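Branched-chain alpha-ketoacid decarboxylase (Lactococcus lactis, PDB 2VBF) binds thiamine diphosphate and magnesium and probably decarboxylates branched-chain and aromatic alpha-keto acids to aldehydes. Local coordinates at residues Leu262-Ser267 against Gly420-Gly425; Gln379-Gln384 against Arg523-Phe528; Val484-His489 against Ser494-Pro499. All coordinates share one frame; numbering follows the deposited sequence.

Interaction 1: residues Leu262-Ser267 against Gly420-Gly425; sequences LNFGKS and GQPLWG. With TPP (thiamine diphosphate), chain F.
The junction between the central domain and the C-terminal thiamine diphosphate-binding domain is made here by Phe264, which packs on Pro422 and Leu423. Phe264 belongs to a type II beta turn, Asn263-Lys266, just after strand 259-261; its partners lie in the loop between strand 417-419 and helix 430-440. With CG pointing away from its own backbone N (chi1 -177°), the Phe264 ring reaches across to Leu423. The CB of Leu423 sits over one ring face, shifted toward the rim and 3.7 Å from Phe264 CZ, a CH-pi contact. Pro422 comes in obliquely at the other end, its CG 3.6 Å from Phe264 CB. Proline suits a buried loop here, since it offers a rigid apolar ring and has no N-H to satisfy. Phe264 also stacks with His237.

Polar groups lie beside the apolar ones, and they too are buried. Asn263 OD1 lies 3.8 Å from Pro422 CB and has no hydrogen-bonding partner in the model, while its ND2 is held by Ser309 O. A water accepts from Gly265 N at 2.8 Å and stands near the Gly420 carbonyl. Gly265, with phi 103°, occupies the turn position where a side chain would press on the preceding carbonyl.

The loop then runs on to the cofactor. His136 of the second subunit bonds to Trp424 O, and Gly425, whose positive phi suits glycine, turns its carbonyl to the aminopyrimidine: thiamine diphosphate N4' donates to Gly425 O at 2.7 Å, nearly straight at 169°.

Interaction 2: residues Gln379-Gln384 against Arg523-Phe528; sequences QDRLWQ and RTENEF
Leu382 and Phe528 form the tightly packed part of this contact, while the salt bridge of Arg381 with Glu525 lies at its more open edge. Leu382 CD1 lies over one face of the Phe528 ring, 3.6 Å from Phe528 CE1 and offset toward the rim, in a CH-pi contact in which the two side chains cross at about a right angle. The branched tip of leucine suits the spot because its two methyls can serve two rings: while CD1 meets Phe528, Leu382 CD2 lies 3.7 Å above the plane of the Trp383 ring. Leu382 and Phe528 also both rest on Leu547 of strand 542-548.

The two helices concerned, 379-389 and 525-537, thus pack on each other and against the parallel six-stranded sheet of the C-terminal cofactor-binding domain. The second of them starts with a capping box: Thr524 OG1 accepts from Glu527 N at 3.2 Å, and Glu527 OE1 in return accepts from Thr524 N, and also from Arg523 N.

At the open edge the chemistry changes. Arg381 is only partly buried, although its partner Glu525 is buried, and it grips Glu525 side-on: NE donates to Glu525 OE2 at 2.9 Å and NH2 to Glu525 OE1 at 3.1 Å. Bends at chi2 and chi3 fold the arginine chain round OE2, which also lies 3.4 Å from Arg381 CG, whereas Glu525 runs out extended. The carboxylate lies at the guanidinium edge; the two planes are 32° apart, and both nitrogens meet the carboxylate oxygens from above the carboxylate plane. Glu525 OE1 has a second donor, Ser373 N; and a negative charge in the first turn of helix 525-537 is probably favoured by the helix dipole.

Interaction 3: residues Val484-His489 against Ser494-Pro499; sequences VEREIH and SYNDIP. With TPP (thiamine diphosphate), chain F.
This is a mainly polar contact between Arg486 and His489, in and just after helix 483-488, and the short 3-10 segment Ser494-Asn496 with Asp497, beside the magnesium and diphosphate site of the C-terminal domain. The helix follows the second half of the GDG...NN cofactor motif; near its start, Val484 N donates to thiamine diphosphate O1B at 2.8 Å.

Arg486, extended from CG to NE, passes Asn496 and puts NH2 against Asp497 OD1, a salt bridge of 2.9 Å at 170°. Asp497 OD1 lies in the guanidinium plane, Asn496 CB over one face. A water accepts from Arg486 NH1 and bonds weakly to Asp497 OD2; NH1 and NH2 are also taken by Pro491 O and Asp480 O.

Asn496 OD1, buried without a hydrogen-bonding partner in the model, is pressed to 3.1 Å from Glu485 CB. Asn496 ND2 makes a long, bent bond (139°) of 3.3 Å to His489 O, lying in that carbonyl's plane; it also donates to Gly490 O. Tyr495 OH meets the His489 ring edge, 3.3 Å from CD2; both side chains bond to Asp56 of the second subunit.

Arginine and asparagine, each with several N-H groups, can therefore hold turning backbone, and Asp56 extends this polar network across the dimer.

All three contacts are largely buried and involve the C-terminal cofactor-binding domain, but they do different work. Interaction 1, its centre about 8 Å from that of the chain, joins that domain to the central one through apolar surfaces. Interactions 2 and 3, whose centres are about 26 Å from it, stay within the C-terminal part and add salt bridges where their edges are less covered. Interaction 3, a short-range contact, is nested in the loop that interaction 2 closes. Residues 420-425 and 484-489 bind opposite ends of one thiamine diphosphate, aminopyrimidine and diphosphate, and both contacts touch the second subunit; interaction 2 touches neither cofactor nor partner chain.

Interaction 1: residues Leu262-Ser267 against Gly420-Gly425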
loop_
_atom_site.group_PDB
_atom_site.type_symbol
_atom_site.label_atom_id
_atom_site.label_comp_id
_atom_site.label_asym_id
_atom_site.label_seq_id
_atom_site.Cartn_x
_atom_site.Cartn_y
_atom_site.Cartn_z
ATOM N N LEU A 262 25.538 -15.082 0.052
ATOM C CA LEU A 262 24.378 -15.348 0.904
ATOM C C LEU A 262 23.165 -15.455 -0.019
ATOM O O LEU A 262 23.256 -15.189 -1.227
ATOM C CB LEU A 262 24.171 -14.210 1.912
ATOM C CG LEU A 262 25.360 -13.775 2.772
ATOM C CD1 LEU A 262 24.895 -12.720 3.768
ATOM C CD2 LEU A 262 25.995 -14.949 3.484
ATOM N N ASN A 263 22.008 -15.798 0.536
ATOM C CA ASN A 263 20.775 -15.716 -0.248
ATOM C C ASN A 263 20.319 -14.249 -0.438
ATOM O O ASN A 263 19.476 -13.970 -1.291
ATOM C CB ASN A 263 19.676 -16.616 0.329
ATOM C CG ASN A 263 19.235 -16.212 1.729
ATOM O OD1 ASN A 263 19.208 -15.027 2.076
ATOM N ND2 ASN A 263 18.865 -17.204 2.531
ATOM N N PHE A 264 20.905 -13.342 0.351
ATOM C CA PHE A 264 20.726 -11.887 0.232
ATOM C C PHE A 264 21.882 -11.428 -0.650
ATOM O O PHE A 264 23.011 -11.299 -0.188
ATOM C CB PHE A 264 20.808 -11.249 1.619
ATOM C CG PHE A 264 20.570 -9.751 1.677
ATOM C CD1 PHE A 264 19.858 -9.061 0.700
ATOM C CD2 PHE A 264 21.012 -9.050 2.792
ATOM C CE1 PHE A 264 19.622 -7.678 0.832
ATOM C CE2 PHE A 264 20.792 -7.682 2.935
ATOM C CZ PHE A 264 20.103 -6.992 1.952
ATOM N N GLY A 265 21.575 -11.217 -1.921
ATOM C CA GLY A 265 22.580 -11.001 -2.936
ATOM C C GLY A 265 22.840 -12.208 -3.824
ATOM O O GLY A 265 23.833 -12.221 -4.541
ATOM N N LYS A 266 21.946 -13.205 -3.819
ATOM C CA LYS A 266 22.096 -14.344 -4.716
ATOM C C LYS A 266 22.140 -13.847 -6.164
ATOM O O LYS A 266 21.322 -13.022 -6.555
ATOM C CB LYS A 266 20.956 -15.344 -4.536
ATOM C CG LYS A 266 21.070 -16.583 -5.419
ATOM C CD LYS A 266 20.012 -17.623 -5.074
ATOM C CE LYS A 266 20.047 -18.796 -6.030
ATOM N NZ LYS A 266 21.182 -19.747 -5.746
ATOM N N SER A 267 23.112 -14.363 -6.916
ATOM C CA SER A 267 23.433 -13.971 -8.299
ATOM C C SER A 267 24.286 -12.696 -8.387
ATOM O O SER A 267 24.458 -12.144 -9.477
ATOM C CB SER A 267 22.197 -13.910 -9.233
ATOM O OG SER A 267 21.443 -12.712 -9.117
ATOM N N GLY A 420 15.279 -12.044 -5.024
ATOM C CA GLY A 420 14.607 -12.347 -3.767
ATOM C C GLY A 420 14.855 -11.176 -2.821
ATOM O O GLY A 420 15.794 -10.403 -3.006
ATOM N N GLN A 421 14.012 -11.049 -1.805
ATOM C CA GLN A 421 14.012 -9.869 -0.937
ATOM C C GLN A 421 14.068 -10.310 0.528
ATOM O O GLN A 421 13.146 -10.054 1.291
ATOM C CB GLN A 421 12.755 -9.047 -1.223
ATOM C CG GLN A 421 12.774 -7.615 -0.719
ATOM C CD GLN A 421 11.407 -6.964 -0.763
ATOM O OE1 GLN A 421 10.392 -7.595 -0.427
ATOM N NE2 GLN A 421 11.363 -5.701 -1.173
ATOM N N PRO A 422 15.156 -10.981 0.930
ATOM C CA PRO A 422 15.191 -11.574 2.281
ATOM C C PRO A 422 15.324 -10.617 3.462
ATOM O O PRO A 422 14.976 -11.000 4.585
ATOM C CB PRO A 422 16.417 -12.488 2.222
ATOM C CG PRO A 422 17.297 -11.876 1.183
ATOM C CD PRO A 422 16.384 -11.279 0.171
ATOM N N LEU A 423 15.858 -9.417 3.238
ATOM C CA LEU A 423 15.951 -8.427 4.318
ATOM C C LEU A 423 14.592 -7.738 4.535
ATOM O O LEU A 423 14.012 -7.804 5.622
ATOM C CB LEU A 423 17.040 -7.381 4.036
ATOM C CG LEU A 423 17.045 -6.195 5.010
ATOM C CD1 LEU A 423 17.167 -6.667 6.486
ATOM C CD2 LEU A 423 18.158 -5.195 4.661
ATOM N N TRP A 424 14.083 -7.059 3.511
ATOM C CA TRP A 424 12.831 -6.343 3.681
ATOM C C TRP A 424 11.672 -7.338 3.784
ATOM O O TRP A 424 10.857 -7.247 4.701
ATOM C CB TRP A 424 12.612 -5.289 2.599
ATOM C CG TRP A 424 11.489 -4.334 2.925
ATOM C CD1 TRP A 424 10.382 -4.086 2.163
ATOM C CD2 TRP A 424 11.347 -3.525 4.108
ATOM N NE1 TRP A 424 9.572 -3.158 2.780
ATOM C CE2 TRP A 424 10.138 -2.799 3.977
ATOM C CE3 TRP A 424 12.141 -3.322 5.247
ATOM C CZ2 TRP A 424 9.695 -1.903 4.959
ATOM C CZ3 TRP A 424 11.708 -2.432 6.211
ATOM C CH2 TRP A 424 10.492 -1.750 6.074
ATOM N N GLY A 425 11.649 -8.323 2.893
ATOM C CA GLY A 425 10.723 -9.451 3.001
ATOM C C GLY A 425 9.241 -9.136 2.950
ATOM O O GLY A 425 8.464 -9.665 3.746
HETATM N "N1'" TPP F . 2.759 -8.831 5.212
HETATM C "C2'" TPP F . 3.754 -8.377 4.386
HETATM C CM2 TPP F . 3.499 -7.163 3.537
HETATM N "N3'" TPP F . 4.961 -9.031 4.364
HETATM C "C4'" TPP F . 5.186 -10.132 5.162
HETATM N "N4'" TPP F . 6.362 -10.714 5.119
HETATM C "C5'" TPP F . 4.168 -10.619 5.989
HETATM C "C6'" TPP F . 2.947 -9.956 6.014
HETATM C "C7'" TPP F . 4.367 -11.845 6.851
HETATM N N3 TPP F . 4.507 -13.063 6.060
HETATM C C2 TPP F . 5.692 -13.670 5.682
HETATM S S1 TPP F . 5.552 -15.025 4.810
HETATM C C5 TPP F . 3.938 -14.921 4.913
HETATM C C4 TPP F . 3.464 -13.816 5.621
HETATM C CM4 TPP F . 2.014 -13.495 5.863
HETATM C C6 TPP F . 3.117 -16.019 4.267
HETATM C C7 TPP F . 3.325 -16.170 2.768
HETATM O O7 TPP F . 2.466 -17.207 2.358
HETATM P PA TPP F . 2.500 -17.795 0.876
HETATM O O1A TPP F . 2.744 -16.704 -0.143
HETATM O O2A TPP F . 1.188 -18.519 0.638
HETATM O O3A TPP F . 3.815 -18.736 0.901
HETATM P PB TPP F . 3.915 -20.302 1.322
HETATM O O1B TPP F . 4.873 -20.357 2.478
HETATM O O2B TPP F . 4.510 -20.995 0.129
HETATM O O3B TPP F . 2.555 -20.849 1.659
HETATM O O HOH W 1 18.930 -11.312 -2.753
#

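Interaction 2: residues Gln379-Gln384 against Arg523-Phe528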
loop_
_atom_site.group_PDB
_atom_site.type_symbol
_atom_site.label_atom_id
_atom_site.label_comp_id
_atom_site.label_asym_id
_atom_site.label_seq_id
_atom_site.Cartn_x
_atom_site.Cartn_y
_atom_site.Cartn_z
ATOM N N GLN A 379 7.499 -30.403 -2.214
ATOM C CA GLN A 379 8.372 -29.231 -2.218
ATOM C C GLN A 379 9.813 -29.573 -2.598
ATOM O O GLN A 379 10.365 -28.980 -3.509
ATOM C CB GLN A 379 8.336 -28.525 -0.862
ATOM C CG GLN A 379 7.053 -27.761 -0.602
ATOM C CD GLN A 379 7.054 -26.358 -1.181
ATOM O OE1 GLN A 379 8.091 -25.869 -1.646
ATOM N NE2 GLN A 379 5.895 -25.700 -1.153
ATOM N N ASP A 380 10.411 -30.537 -1.916
ATOM C CA ASP A 380 11.813 -30.879 -2.193
ATOM C C ASP A 380 12.045 -31.296 -3.652
ATOM O O ASP A 380 13.003 -30.845 -4.285
ATOM C CB ASP A 380 12.308 -31.950 -1.222
ATOM C CG ASP A 380 12.442 -31.427 0.200
ATOM O OD1 ASP A 380 12.698 -30.211 0.381
ATOM O OD2 ASP A 380 12.285 -32.227 1.143
ATOM N N ARG A 381 11.151 -32.127 -4.187
ATOM C CA ARG A 381 11.224 -32.537 -5.591
ATOM C C ARG A 381 10.970 -31.385 -6.560
ATOM O O ARG A 381 11.582 -31.324 -7.629
ATOM C CB ARG A 381 10.244 -33.688 -5.867
ATOM C CG ARG A 381 10.574 -34.963 -5.099
ATOM C CD ARG A 381 11.727 -35.733 -5.740
ATOM N NE ARG A 381 11.343 -36.288 -7.035
ATOM C CZ ARG A 381 12.165 -36.939 -7.848
ATOM N NH1 ARG A 381 13.438 -37.110 -7.521
ATOM N NH2 ARG A 381 11.711 -37.406 -9.001
ATOM N N LEU A 382 10.060 -30.476 -6.195
ATOM C CA LEU A 382 9.786 -29.305 -7.011
ATOM C C LEU A 382 11.070 -28.527 -7.283
ATOM O O LEU A 382 11.353 -28.183 -8.434
ATOM C CB LEU A 382 8.755 -28.384 -6.342
ATOM C CG LEU A 382 8.514 -27.014 -6.987
ATOM C CD1 LEU A 382 8.057 -27.106 -8.439
ATOM C CD2 LEU A 382 7.486 -26.207 -6.187
ATOM N N TRP A 383 11.845 -28.247 -6.233
ATOM C CA TRP A 383 13.030 -27.380 -6.411
ATOM C C TRP A 383 14.152 -28.127 -7.134
ATOM O O TRP A 383 14.921 -27.513 -7.861
ATOM C CB TRP A 383 13.474 -26.723 -5.095
ATOM C CG TRP A 383 12.317 -26.005 -4.499
ATOM C CD1 TRP A 383 11.673 -26.322 -3.349
ATOM C CD2 TRP A 383 11.573 -24.935 -5.098
ATOM N NE1 TRP A 383 10.596 -25.489 -3.165
ATOM C CE2 TRP A 383 10.510 -24.630 -4.223
ATOM C CE3 TRP A 383 11.709 -24.194 -6.280
ATOM C CZ2 TRP A 383 9.595 -23.615 -4.487
ATOM C CZ3 TRP A 383 10.792 -23.178 -6.543
ATOM C CH2 TRP A 383 9.751 -22.899 -5.646
ATOM N N GLN A 384 14.217 -29.448 -6.948
ATOM C CA GLN A 384 15.136 -30.296 -7.728
ATOM C C GLN A 384 14.794 -30.189 -9.212
ATOM O O GLN A 384 15.679 -30.031 -10.066
ATOM C CB GLN A 384 15.041 -31.754 -7.266
ATOM C CG GLN A 384 16.133 -32.671 -7.829
ATOM C CD GLN A 384 15.845 -34.142 -7.608
ATOM O OE1 GLN A 384 14.990 -34.506 -6.806
ATOM N NE2 GLN A 384 16.551 -34.999 -8.339
ATOM N N ARG A 523 -0.479 -30.968 -10.695
ATOM C CA ARG A 523 -0.542 -31.722 -9.439
ATOM C C ARG A 523 0.576 -32.753 -9.243
ATOM O O ARG A 523 0.913 -33.087 -8.100
ATOM C CB ARG A 523 -1.905 -32.415 -9.312
ATOM C CG ARG A 523 -3.082 -31.450 -9.211
ATOM C CD ARG A 523 -4.416 -32.185 -9.189
ATOM N NE ARG A 523 -5.567 -31.276 -9.117
ATOM C CZ ARG A 523 -6.070 -30.757 -7.995
ATOM N NH1 ARG A 523 -5.539 -31.037 -6.813
ATOM N NH2 ARG A 523 -7.119 -29.936 -8.060
ATOM N N THR A 524 1.146 -33.261 -10.335
ATOM C CA THR A 524 2.129 -34.344 -10.266
ATOM C C THR A 524 3.467 -33.912 -10.867
ATOM O O THR A 524 3.553 -32.895 -11.561
ATOM C CB THR A 524 1.640 -35.612 -11.032
ATOM O OG1 THR A 524 1.656 -35.344 -12.439
ATOM C CG2 THR A 524 0.218 -36.016 -10.596
ATOM N N GLU A 525 4.509 -34.689 -10.600
ATOM C CA GLU A 525 5.834 -34.399 -11.141
ATOM C C GLU A 525 5.843 -34.460 -12.663
ATOM O O GLU A 525 6.480 -33.639 -13.298
ATOM C CB GLU A 525 6.888 -35.352 -10.599
ATOM C CG GLU A 525 7.044 -35.372 -9.081
ATOM C CD GLU A 525 8.128 -36.331 -8.622
ATOM O OE1 GLU A 525 8.666 -37.080 -9.471
ATOM O OE2 GLU A 525 8.450 -36.350 -7.416
ATOM N N ASN A 526 5.158 -35.444 -13.246
ATOM C CA ASN A 526 5.089 -35.571 -14.709
ATOM C C ASN A 526 4.453 -34.355 -15.358
ATOM O O ASN A 526 4.921 -33.863 -16.389
ATOM C CB ASN A 526 4.261 -36.800 -15.120
ATOM C CG ASN A 526 5.028 -38.097 -15.007
ATOM O OD1 ASN A 526 6.245 -38.137 -15.191
ATOM N ND2 ASN A 526 4.312 -39.178 -14.713
ATOM N N GLU A 527 3.360 -33.896 -14.757
ATOM C CA GLU A 527 2.669 -32.709 -15.232
ATOM C C GLU A 527 3.569 -31.481 -15.140
ATOM O O GLU A 527 3.583 -30.665 -16.052
ATOM C CB GLU A 527 1.387 -32.477 -14.435
ATOM C CG GLU A 527 0.257 -33.409 -14.832
ATOM C CD GLU A 527 -0.833 -33.499 -13.787
ATOM O OE1 GLU A 527 -0.795 -32.725 -12.813
ATOM O OE2 GLU A 527 -1.735 -34.356 -13.937
ATOM N N PHE A 528 4.329 -31.374 -14.055
ATOM C CA PHE A 528 5.238 -30.238 -13.875
ATOM C C PHE A 528 6.302 -30.170 -14.969
ATOM O O PHE A 528 6.497 -29.129 -15.597
ATOM C CB PHE A 528 5.920 -30.254 -12.516
ATOM C CG PHE A 528 6.839 -29.085 -12.318
ATOM C CD1 PHE A 528 6.323 -27.836 -11.993
ATOM C CD2 PHE A 528 8.205 -29.210 -12.528
ATOM C CE1 PHE A 528 7.163 -26.738 -11.858
ATOM C CE2 PHE A 528 9.044 -28.123 -12.379
ATOM C CZ PHE A 528 8.515 -26.888 -12.042
#

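Interaction 3: residues Val484-His489 against Ser494-Pro499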
loop_
_atom_site.group_PDB
_atom_site.type_symbol
_atom_site.label_atom_id
_atom_site.label_comp_id
_atom_site.label_asym_id
_atom_site.label_seq_id
_atom_site.Cartn_x
_atom_site.Cartn_y
_atom_site.Cartn_z
ATOM N N VAL A 484 4.701 -20.992 5.236
ATOM C CA VAL A 484 5.831 -20.497 6.025
ATOM C C VAL A 484 5.380 -20.054 7.425
ATOM O O VAL A 484 6.058 -20.342 8.411
ATOM C CB VAL A 484 6.618 -19.373 5.322
ATOM C CG1 VAL A 484 5.695 -18.289 4.836
ATOM C CG2 VAL A 484 7.715 -18.807 6.243
ATOM N N GLU A 485 4.221 -19.400 7.516
ATOM C CA GLU A 485 3.696 -18.980 8.822
ATOM C C GLU A 485 3.317 -20.180 9.689
ATOM O O GLU A 485 3.616 -20.206 10.897
ATOM C CB GLU A 485 2.499 -18.041 8.662
ATOM C CG GLU A 485 2.786 -16.752 7.861
ATOM C CD GLU A 485 3.766 -15.813 8.541
ATOM O OE1 GLU A 485 3.311 -14.781 9.086
ATOM O OE2 GLU A 485 4.991 -16.091 8.515
ATOM N N ARG A 486 2.689 -21.184 9.076
ATOM C CA ARG A 486 2.330 -22.424 9.783
ATOM C C ARG A 486 3.562 -23.102 10.378
ATOM O O ARG A 486 3.500 -23.675 11.461
ATOM C CB ARG A 486 1.640 -23.402 8.838
ATOM C CG ARG A 486 0.301 -22.942 8.281
ATOM C CD ARG A 486 -0.281 -24.039 7.402
ATOM N NE ARG A 486 -1.374 -23.596 6.542
ATOM C CZ ARG A 486 -2.637 -23.472 6.936
ATOM N NH1 ARG A 486 -2.976 -23.739 8.193
ATOM N NH2 ARG A 486 -3.563 -23.082 6.071
ATOM N N GLU A 487 4.678 -23.026 9.660
ATOM C CA GLU A 487 5.959 -23.586 10.112
ATOM C C GLU A 487 6.577 -22.843 11.295
ATOM O O GLU A 487 7.291 -23.447 12.104
ATOM C CB GLU A 487 6.966 -23.602 8.952
ATOM C CG GLU A 487 6.603 -24.543 7.825
ATOM C CD GLU A 487 6.731 -26.013 8.216
ATOM O OE1 GLU A 487 7.691 -26.360 8.938
ATOM O OE2 GLU A 487 5.879 -26.815 7.794
ATOM N N ILE A 488 6.328 -21.538 11.387
ATOM C CA ILE A 488 6.855 -20.722 12.487
ATOM C C ILE A 488 5.964 -20.866 13.719
ATOM O O ILE A 488 6.453 -21.165 14.818
ATOM C CB ILE A 488 6.963 -19.216 12.084
ATOM C CG1 ILE A 488 7.926 -19.048 10.898
ATOM C CG2 ILE A 488 7.432 -18.360 13.253
ATOM C CD1 ILE A 488 7.960 -17.639 10.291
ATOM N N HIS A 489 4.659 -20.690 13.523
ATOM C CA HIS A 489 3.706 -20.651 14.636
ATOM C C HIS A 489 2.255 -20.858 14.196
ATOM O O HIS A 489 1.792 -20.236 13.238
ATOM C CB HIS A 489 3.805 -19.304 15.341
ATOM C CG HIS A 489 3.060 -19.248 16.633
ATOM N ND1 HIS A 489 3.619 -19.666 17.820
ATOM C CD2 HIS A 489 1.807 -18.829 16.930
ATOM C CE1 HIS A 489 2.740 -19.512 18.795
ATOM N NE2 HIS A 489 1.632 -19.003 18.283
ATOM N N SER A 494 -6.597 -20.490 12.397
ATOM C CA SER A 494 -7.404 -19.996 11.279
ATOM C C SER A 494 -6.797 -18.783 10.560
ATOM O O SER A 494 -7.108 -18.522 9.399
ATOM C CB SER A 494 -8.822 -19.660 11.750
ATOM O OG SER A 494 -8.814 -18.618 12.703
ATOM N N TYR A 495 -5.945 -18.037 11.251
ATOM C CA TYR A 495 -5.332 -16.869 10.637
ATOM C C TYR A 495 -4.317 -17.232 9.556
ATOM O O TYR A 495 -3.885 -16.353 8.805
ATOM C CB TYR A 495 -4.716 -15.926 11.680
ATOM C CG TYR A 495 -3.727 -16.548 12.636
ATOM C CD1 TYR A 495 -2.451 -16.951 12.220
ATOM C CD2 TYR A 495 -4.057 -16.712 13.971
ATOM C CE1 TYR A 495 -1.550 -17.513 13.104
ATOM C CE2 TYR A 495 -3.158 -17.245 14.867
ATOM C CZ TYR A 495 -1.903 -17.660 14.438
ATOM O OH TYR A 495 -1.010 -18.210 15.336
ATOM N N ASN A 496 -3.912 -18.505 9.480
ATOM C CA ASN A 496 -2.982 -18.959 8.437
ATOM C C ASN A 496 -3.718 -19.460 7.202
ATOM O O ASN A 496 -3.106 -19.774 6.174
ATOM C CB ASN A 496 -1.997 -19.991 9.002
ATOM C CG ASN A 496 -0.878 -19.336 9.796
ATOM O OD1 ASN A 496 -0.498 -18.190 9.512
ATOM N ND2 ASN A 496 -0.346 -20.041 10.794
ATOM N N ASP A 497 -5.046 -19.505 7.309
ATOM C CA ASP A 497 -5.915 -19.795 6.177
ATOM C C ASP A 497 -6.216 -18.520 5.385
ATOM O O ASP A 497 -6.321 -17.431 5.965
ATOM C CB ASP A 497 -7.239 -20.408 6.651
ATOM C CG ASP A 497 -7.075 -21.785 7.247
ATOM O OD1 ASP A 497 -6.346 -22.614 6.656
ATOM O OD2 ASP A 497 -7.712 -22.051 8.286
ATOM N N ILE A 498 -6.377 -18.668 4.075
ATOM C CA ILE A 498 -6.824 -17.593 3.188
ATOM C C ILE A 498 -7.970 -18.080 2.306
ATOM O O ILE A 498 -8.128 -19.294 2.102
ATOM C CB ILE A 498 -5.676 -17.083 2.283
ATOM C CG1 ILE A 498 -5.258 -18.157 1.257
ATOM C CG2 ILE A 498 -4.497 -16.643 3.149
ATOM C CD1 ILE A 498 -3.980 -17.830 0.467
ATOM N N PRO A 499 -8.780 -17.156 1.781
ATOM C CA PRO A 499 -9.816 -17.568 0.827
ATOM C C PRO A 499 -9.176 -18.195 -0.420
ATOM O O PRO A 499 -8.226 -17.626 -0.961
ATOM C CB PRO A 499 -10.547 -16.251 0.513
ATOM C CG PRO A 499 -10.183 -15.325 1.625
ATOM C CD PRO A 499 -8.804 -15.699 2.002
HETATM N "N1'" TPP F . 2.759 -8.831 5.212
HETATM C "C2'" TPP F . 3.754 -8.377 4.386
HETATM C CM2 TPP F . 3.499 -7.163 3.537
HETATM N "N3'" TPP F . 4.961 -9.031 4.364
HETATM C "C4'" TPP F . 5.186 -10.132 5.162
HETATM N "N4'" TPP F . 6.362 -10.714 5.119
HETATM C "C5'" TPP F . 4.168 -10.619 5.989
HETATM C "C6'" TPP F . 2.947 -9.956 6.014
HETATM C "C7'" TPP F . 4.367 -11.845 6.851
HETATM N N3 TPP F . 4.507 -13.063 6.060
HETATM C C2 TPP F . 5.692 -13.670 5.682
HETATM S S1 TPP F . 5.552 -15.025 4.810
HETATM C C5 TPP F . 3.938 -14.921 4.913
HETATM C C4 TPP F . 3.464 -13.816 5.621
HETATM C CM4 TPP F . 2.014 -13.495 5.863
HETATM C C6 TPP F . 3.117 -16.019 4.267
HETATM C C7 TPP F . 3.325 -16.170 2.768
HETATM O O7 TPP F . 2.466 -17.207 2.358
HETATM P PA TPP F . 2.500 -17.795 0.876
HETATM O O1A TPP F . 2.744 -16.704 -0.143
HETATM O O2A TPP F . 1.188 -18.519 0.638
HETATM O O3A TPP F . 3.815 -18.736 0.901
HETATM P PB TPP F . 3.915 -20.302 1.322
HETATM O O1B TPP F . 4.873 -20.357 2.478
HETATM O O2B TPP F . 4.510 -20.995 0.129
HETATM O O3B TPP F . 2.555 -20.849 1.659
HETATM O O HOH W 2 -5.451 -23.365 9.593
#